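Side-chain contacts in endoglucanase, family GH5 (Zobellia galactanivorans, PDB 6GL2), which hydrolyses hemicellulose, probably cutting beta-linked glucans such as mixed-linked glucan, as a glycoside hydrolase of family 5: residues A[222-227]-A[261-266]; A[251-256]-A[299-304]. All blocks are in the same frame, centred on the assembly; numbering follows the deposited sequence.

Contact 1: A[222-227]-A[261-266]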
loop_
_atom_site.group_PDB
_atom_site.type_symbol
_atom_site.label_atom_id
_atom_site.label_comp_id
_atom_site.label_asym_id
_atom_site.label_seq_id
_atom_site.Cartn_x
_atom_site.Cartn_y
_atom_site.Cartn_z
ATOM N N VAL A 222 -9.123 -10.645 -5.303
ATOM C CA VAL A 222 -8.457 -9.387 -5.524
ATOM C C VAL A 222 -9.184 -8.277 -4.893
ATOM O O VAL A 222 -10.445 -8.145 -5.005
ATOM C CB VAL A 222 -8.224 -9.113 -7.000
ATOM C CG1 VAL A 222 -7.831 -7.610 -7.197
ATOM C CG2 VAL A 222 -7.063 -10.029 -7.488
ATOM N N ILE A 223 -8.512 -7.460 -4.083
ATOM C CA ILE A 223 -8.907 -6.199 -3.454
ATOM C C ILE A 223 -8.315 -5.020 -4.204
ATOM O O ILE A 223 -7.180 -5.097 -4.677
ATOM C CB ILE A 223 -8.422 -6.192 -1.972
ATOM C CG1 ILE A 223 -8.973 -7.368 -1.170
ATOM C CG2 ILE A 223 -8.585 -4.877 -1.274
ATOM C CD1 ILE A 223 -8.205 -7.617 0.154
ATOM N N VAL A 224 -9.078 -3.916 -4.340
ATOM C CA VAL A 224 -8.556 -2.758 -5.013
ATOM C C VAL A 224 -7.700 -1.969 -4.041
ATOM O O VAL A 224 -7.968 -1.785 -2.883
ATOM C CB VAL A 224 -9.734 -1.872 -5.440
ATOM C CG1 VAL A 224 -9.262 -0.555 -6.047
ATOM C CG2 VAL A 224 -10.646 -2.661 -6.419
ATOM N N SER A 225 -6.553 -1.512 -4.546
ATOM C CA SER A 225 -5.625 -0.588 -3.860
ATOM C C SER A 225 -5.627 0.790 -4.512
ATOM O O SER A 225 -5.340 0.899 -5.727
ATOM C CB SER A 225 -4.166 -1.156 -3.917
ATOM O OG SER A 225 -3.305 -0.220 -3.333
ATOM N N VAL A 226 -5.916 1.828 -3.761
ATOM C CA VAL A 226 -5.759 3.212 -4.184
ATOM C C VAL A 226 -5.106 3.956 -3.057
ATOM O O VAL A 226 -5.144 3.512 -1.880
ATOM C CB VAL A 226 -7.082 3.903 -4.607
ATOM C CG1 VAL A 226 -7.583 3.275 -5.909
ATOM C CG2 VAL A 226 -8.094 3.841 -3.497
ATOM N N HIS A 227 -4.448 5.040 -3.390
ATOM C CA HIS A 227 -3.875 5.960 -2.452
ATOM C C HIS A 227 -4.522 7.311 -2.707
ATOM O O HIS A 227 -4.611 7.740 -3.870
ATOM C CB HIS A 227 -2.374 6.069 -2.653
ATOM C CG HIS A 227 -1.616 4.745 -2.508
ATOM N ND1 HIS A 227 -0.309 4.629 -2.802
ATOM C CD2 HIS A 227 -2.042 3.569 -2.044
ATOM C CE1 HIS A 227 0.048 3.325 -2.561
ATOM N NE2 HIS A 227 -0.955 2.703 -2.074
ATOM N N ASP A 261 -18.407 4.462 -5.087
ATOM C CA ASP A 261 -19.382 4.253 -6.196
ATOM C C ASP A 261 -18.866 3.372 -7.321
ATOM O O ASP A 261 -19.570 2.513 -7.875
ATOM C CB ASP A 261 -19.920 5.584 -6.700
ATOM C CG ASP A 261 -20.782 6.318 -5.662
ATOM O OD1 ASP A 261 -21.195 5.732 -4.654
ATOM O OD2 ASP A 261 -21.021 7.550 -5.917
ATOM N N LYS A 262 -17.578 3.558 -7.664
ATOM C CA LYS A 262 -16.962 2.806 -8.766
ATOM C C LYS A 262 -16.676 1.390 -8.285
ATOM O O LYS A 262 -17.098 0.429 -8.857
ATOM C CB LYS A 262 -15.679 3.451 -9.286
ATOM C CG LYS A 262 -14.978 2.649 -10.363
ATOM C CD LYS A 262 -15.881 2.712 -11.606
ATOM C CE LYS A 262 -15.306 2.217 -12.922
ATOM N NZ LYS A 262 -16.355 2.499 -13.974
ATOM N N PHE A 263 -15.870 1.245 -7.222
ATOM C CA PHE A 263 -15.368 -0.075 -6.847
ATOM C C PHE A 263 -16.345 -0.909 -6.028
ATOM O O PHE A 263 -16.495 -2.082 -6.300
ATOM C CB PHE A 263 -14.022 0.035 -6.140
ATOM C CG PHE A 263 -12.955 0.675 -7.007
ATOM C CD1 PHE A 263 -12.575 0.046 -8.158
ATOM C CD2 PHE A 263 -12.269 1.828 -6.653
ATOM C CE1 PHE A 263 -11.575 0.603 -8.934
ATOM C CE2 PHE A 263 -11.217 2.352 -7.433
ATOM C CZ PHE A 263 -10.911 1.731 -8.584
ATOM N N ILE A 264 -16.834 -0.334 -4.968
ATOM C CA ILE A 264 -17.672 -1.053 -4.048
ATOM C C ILE A 264 -19.083 -1.333 -4.622
ATOM O O ILE A 264 -19.567 -2.478 -4.548
ATOM C CB ILE A 264 -17.809 -0.325 -2.680
ATOM C CG1 ILE A 264 -16.389 -0.157 -2.020
ATOM C CG2 ILE A 264 -18.834 -1.082 -1.776
ATOM C CD1 ILE A 264 -16.284 0.678 -0.801
ATOM N N VAL A 265 -19.686 -0.292 -5.150
ATOM C CA VAL A 265 -21.091 -0.402 -5.691
ATOM C C VAL A 265 -21.003 -0.968 -7.112
ATOM O O VAL A 265 -21.432 -2.105 -7.349
ATOM C CB VAL A 265 -21.809 0.943 -5.600
ATOM C CG1 VAL A 265 -23.191 0.869 -6.304
ATOM C CG2 VAL A 265 -21.889 1.441 -4.185
ATOM N N GLU A 266 -20.447 -0.261 -8.056
ATOM C CA GLU A 266 -20.486 -0.759 -9.421
ATOM C C GLU A 266 -19.732 -2.086 -9.630
ATOM O O GLU A 266 -20.208 -2.987 -10.318
ATOM C CB GLU A 266 -20.015 0.310 -10.399
ATOM C CG GLU A 266 -19.914 -0.124 -11.861
ATOM C CD GLU A 266 -18.926 0.717 -12.676
ATOM O OE1 GLU A 266 -19.127 1.978 -12.696
ATOM O OE2 GLU A 266 -17.946 0.104 -13.251
#

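Contact 2: A[251-256]-A[299-304]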
loop_
_atom_site.group_PDB
_atom_site.type_symbol
_atom_site.label_atom_id
_atom_site.label_comp_id
_atom_site.label_asym_id
_atom_site.label_seq_id
_atom_site.Cartn_x
_atom_site.Cartn_y
_atom_site.Cartn_z
ATOM N N ALA A 251 -15.768 18.055 -0.034
ATOM C CA ALA A 251 -14.842 17.659 -1.054
ATOM C C ALA A 251 -14.207 16.294 -0.743
ATOM O O ALA A 251 -14.097 15.465 -1.635
ATOM C CB ALA A 251 -13.799 18.685 -1.285
ATOM N N LEU A 252 -13.892 16.044 0.514
ATOM C CA LEU A 252 -13.304 14.734 0.869
ATOM C C LEU A 252 -14.306 13.596 0.796
ATOM O O LEU A 252 -14.044 12.528 0.282
ATOM C CB LEU A 252 -12.662 14.862 2.249
ATOM C CG LEU A 252 -11.999 13.623 2.809
ATOM C CD1 LEU A 252 -11.068 12.867 1.859
ATOM C CD2 LEU A 252 -11.331 13.953 4.096
ATOM N N LEU A 253 -15.554 13.871 1.167
ATOM C CA LEU A 253 -16.562 12.871 1.084
ATOM C C LEU A 253 -16.859 12.600 -0.422
ATOM O O LEU A 253 -17.160 11.456 -0.799
ATOM C CB LEU A 253 -17.860 13.261 1.801
ATOM C CG LEU A 253 -17.782 13.368 3.296
ATOM C CD1 LEU A 253 -19.201 13.588 3.825
ATOM C CD2 LEU A 253 -17.199 12.050 3.871
ATOM N N ALA A 254 -16.767 13.616 -1.296
ATOM C CA ALA A 254 -17.020 13.402 -2.705
ATOM C C ALA A 254 -15.948 12.492 -3.287
ATOM O O ALA A 254 -16.199 11.649 -4.112
ATOM C CB ALA A 254 -17.034 14.718 -3.484
ATOM N N GLU A 255 -14.683 12.704 -2.891
ATOM C CA GLU A 255 -13.556 11.816 -3.282
ATOM C C GLU A 255 -13.827 10.382 -2.878
ATOM O O GLU A 255 -13.720 9.447 -3.682
ATOM C CB GLU A 255 -12.259 12.397 -2.665
ATOM C CG GLU A 255 -11.023 11.504 -2.701
ATOM C CD GLU A 255 -10.441 11.360 -4.057
ATOM O OE1 GLU A 255 -9.443 10.562 -4.192
ATOM O OE2 GLU A 255 -10.933 11.954 -5.101
ATOM N N LEU A 256 -14.134 10.202 -1.601
ATOM C CA LEU A 256 -14.349 8.877 -1.070
ATOM C C LEU A 256 -15.573 8.197 -1.723
ATOM O O LEU A 256 -15.645 6.980 -1.931
ATOM C CB LEU A 256 -14.401 8.828 0.451
ATOM C CG LEU A 256 -13.059 9.256 1.099
ATOM C CD1 LEU A 256 -13.207 9.307 2.645
ATOM C CD2 LEU A 256 -11.865 8.370 0.738
ATOM N N ALA A 299 -14.064 4.349 7.375
ATOM C CA ALA A 299 -14.689 3.297 8.162
ATOM C C ALA A 299 -16.206 3.188 7.831
ATOM O O ALA A 299 -16.685 2.073 7.637
ATOM C CB ALA A 299 -14.486 3.548 9.635
ATOM N N GLU A 300 -16.881 4.304 7.639
ATOM C CA GLU A 300 -18.318 4.305 7.287
ATOM C C GLU A 300 -18.587 3.678 5.948
ATOM O O GLU A 300 -19.676 3.141 5.724
ATOM C CB GLU A 300 -18.863 5.731 7.357
ATOM C CG GLU A 300 -18.828 6.165 8.824
ATOM C CD GLU A 300 -19.513 7.436 9.202
ATOM O OE1 GLU A 300 -19.779 8.278 8.321
ATOM O OE2 GLU A 300 -19.730 7.539 10.444
ATOM N N ARG A 301 -17.644 3.704 5.033
ATOM C CA ARG A 301 -17.708 3.132 3.731
ATOM C C ARG A 301 -17.136 1.713 3.631
ATOM O O ARG A 301 -17.215 1.121 2.557
ATOM C CB ARG A 301 -17.074 4.064 2.732
ATOM C CG ARG A 301 -17.897 5.341 2.533
ATOM C CD ARG A 301 -17.095 6.489 1.943
ATOM N NE ARG A 301 -17.954 7.659 1.789
ATOM C CZ ARG A 301 -18.424 8.338 2.779
ATOM N NH1 ARG A 301 -18.022 8.180 4.024
ATOM N NH2 ARG A 301 -19.345 9.296 2.506
ATOM N N GLY A 302 -16.528 1.182 4.696
ATOM C CA GLY A 302 -15.977 -0.159 4.647
ATOM C C GLY A 302 -14.601 -0.209 3.972
ATOM O O GLY A 302 -14.196 -1.288 3.551
ATOM N N ILE A 303 -14.009 0.932 3.813
ATOM C CA ILE A 303 -12.651 1.081 3.207
ATOM C C ILE A 303 -11.649 1.038 4.356
ATOM O O ILE A 303 -11.786 1.721 5.329
ATOM C CB ILE A 303 -12.504 2.411 2.492
ATOM C CG1 ILE A 303 -13.527 2.532 1.322
ATOM C CG2 ILE A 303 -11.046 2.735 2.022
ATOM C CD1 ILE A 303 -13.664 3.890 0.658
ATOM N N CYS A 304 -10.596 0.207 4.203
ATOM C CA CYS A 304 -9.534 0.131 5.244
ATOM C C CYS A 304 -8.524 1.277 5.041
ATOM O O CYS A 304 -7.906 1.355 3.965
ATOM C CB CYS A 304 -8.742 -1.151 5.068
ATOM S SG CYS A 304 -7.253 -1.267 6.068
#

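Contact 1: A[222-227]-A[261-266]
Val224 sets its CG1 methyl almost squarely over the middle of the Phe263 ring: the carbon is 3.6 Å from the ring centroid and only 5° off the normal, a clean CH-pi contact. All six ring carbons therefore lie at similar distances from that one methyl. The other branch, CG2, hangs over the rim on the same face, near the bond from Phe263 CG to CD1, and meets Phe263 CD1 at 3.8 Å. Both branches can engage because CG1 is anti to the backbone N (chi1 175°), which leaves CG2 beside that nitrogen. Two residues farther up the strand, Val226 adds a lighter contact, its CG1 lying 4.0 Å from Phe263 CE2 and approaching obliquely. The interface is wholly apolar and buried.

On the opposite face of the ring sits Lys262 CG, 4.1 Å above the plane and shifted toward the rim, so the phenyl group is sandwiched between a strand methyl and the lysine chain of its own helix. The polar end of that lysine is tied down in turn: Lys262 NZ forms a salt bridge with Glu266 OE2 at 3.0 Å, through the syn lone pair of the oxygen, and it also donates to Asn211. The helix is ending here in a wider pi-type turn, with Glu266 N bonded to Asp261 O at 2.9 Å.

Farther out, Tyr213 packs edge-to-face with Phe263 and also touches Val224, while Val271 of the next strand meets both Phe263 and Val226. Strand 222-227 is the sixth of the eight parallel strands of a TIM barrel, lying between strands 196-199 and 271-276, and helix 246-266 leads from it to strand 271-276 in a beta-alpha-beta crossover, packing Phe263 against the outer wall of the barrel.

Contact 2: A[251-256]-A[299-304]
Arg301, near the end of helix 284-301, stretches across to helix 246-266 and lays its chain against Leu256 and Leu253. With CG anti to the carbonyl carbon (chi1 -68°) and the chain straight from CG to NE, the methylenes run past Leu256 and carry the guanidinium to Leu253, one helical turn back. Arg301 CD rests 3.9 Å from Leu256 CB, and Arg301 NE follows at 4.0 Å from that same CB. Beyond it, Leu253 CD2 comes up at about a right angle to the arginine chain and lies 3.7 Å from Arg301 NH2, meeting the guanidinium obliquely. The polar end has its mates elsewhere: NE forms a salt bridge with Asp257, one residue on from Leu256, and NH1 bonds to the carbonyl oxygen of Ala297, one turn back in its own helix. Replacing Arg301 with a leucine is likely to leave Asp257 without its countercharge and to take away the guanidinium that Leu253 CD2 packs against.

These two helices follow the sixth and seventh strands of the TIM barrel, and they lie next to each other in the outer ring of the fold. Gly302 then closes the second of them in a Schellman motif, its phi of 81° being one that favours glycine, and the chain turns back toward the barrel. Ile303 comes next and points its side chain at helix 246-266, where CD1 makes a loose contact with Leu256 O at 4.5 Å. Leu256 and Ile303 both also touch Met273 of strand 271-276. With Cys304 the last strand of the barrel begins, paired through its backbone with Val271 and Met273.

From the N terminus, five strands of the barrel are already laid down when the chain enters strand 222-227. It then climbs helix 246-266, leaving 251-256 on the way, and near the helix end reaches 261-266, where contact 1 closes a loop of 33 intervening residues. Contact 2 is still open at that point: it closes only after strand 271-276 and helix 284-301, at 299-304. The two loops therefore cross. Contact 1 holds helix 246-266 to the barrel wall, and contact 2 holds it to the next helix. They touch through Ile264 CD1, which packs 3.5 Å from Arg301 O and also against Ile303 CG1, with the centres about 11 Å apart.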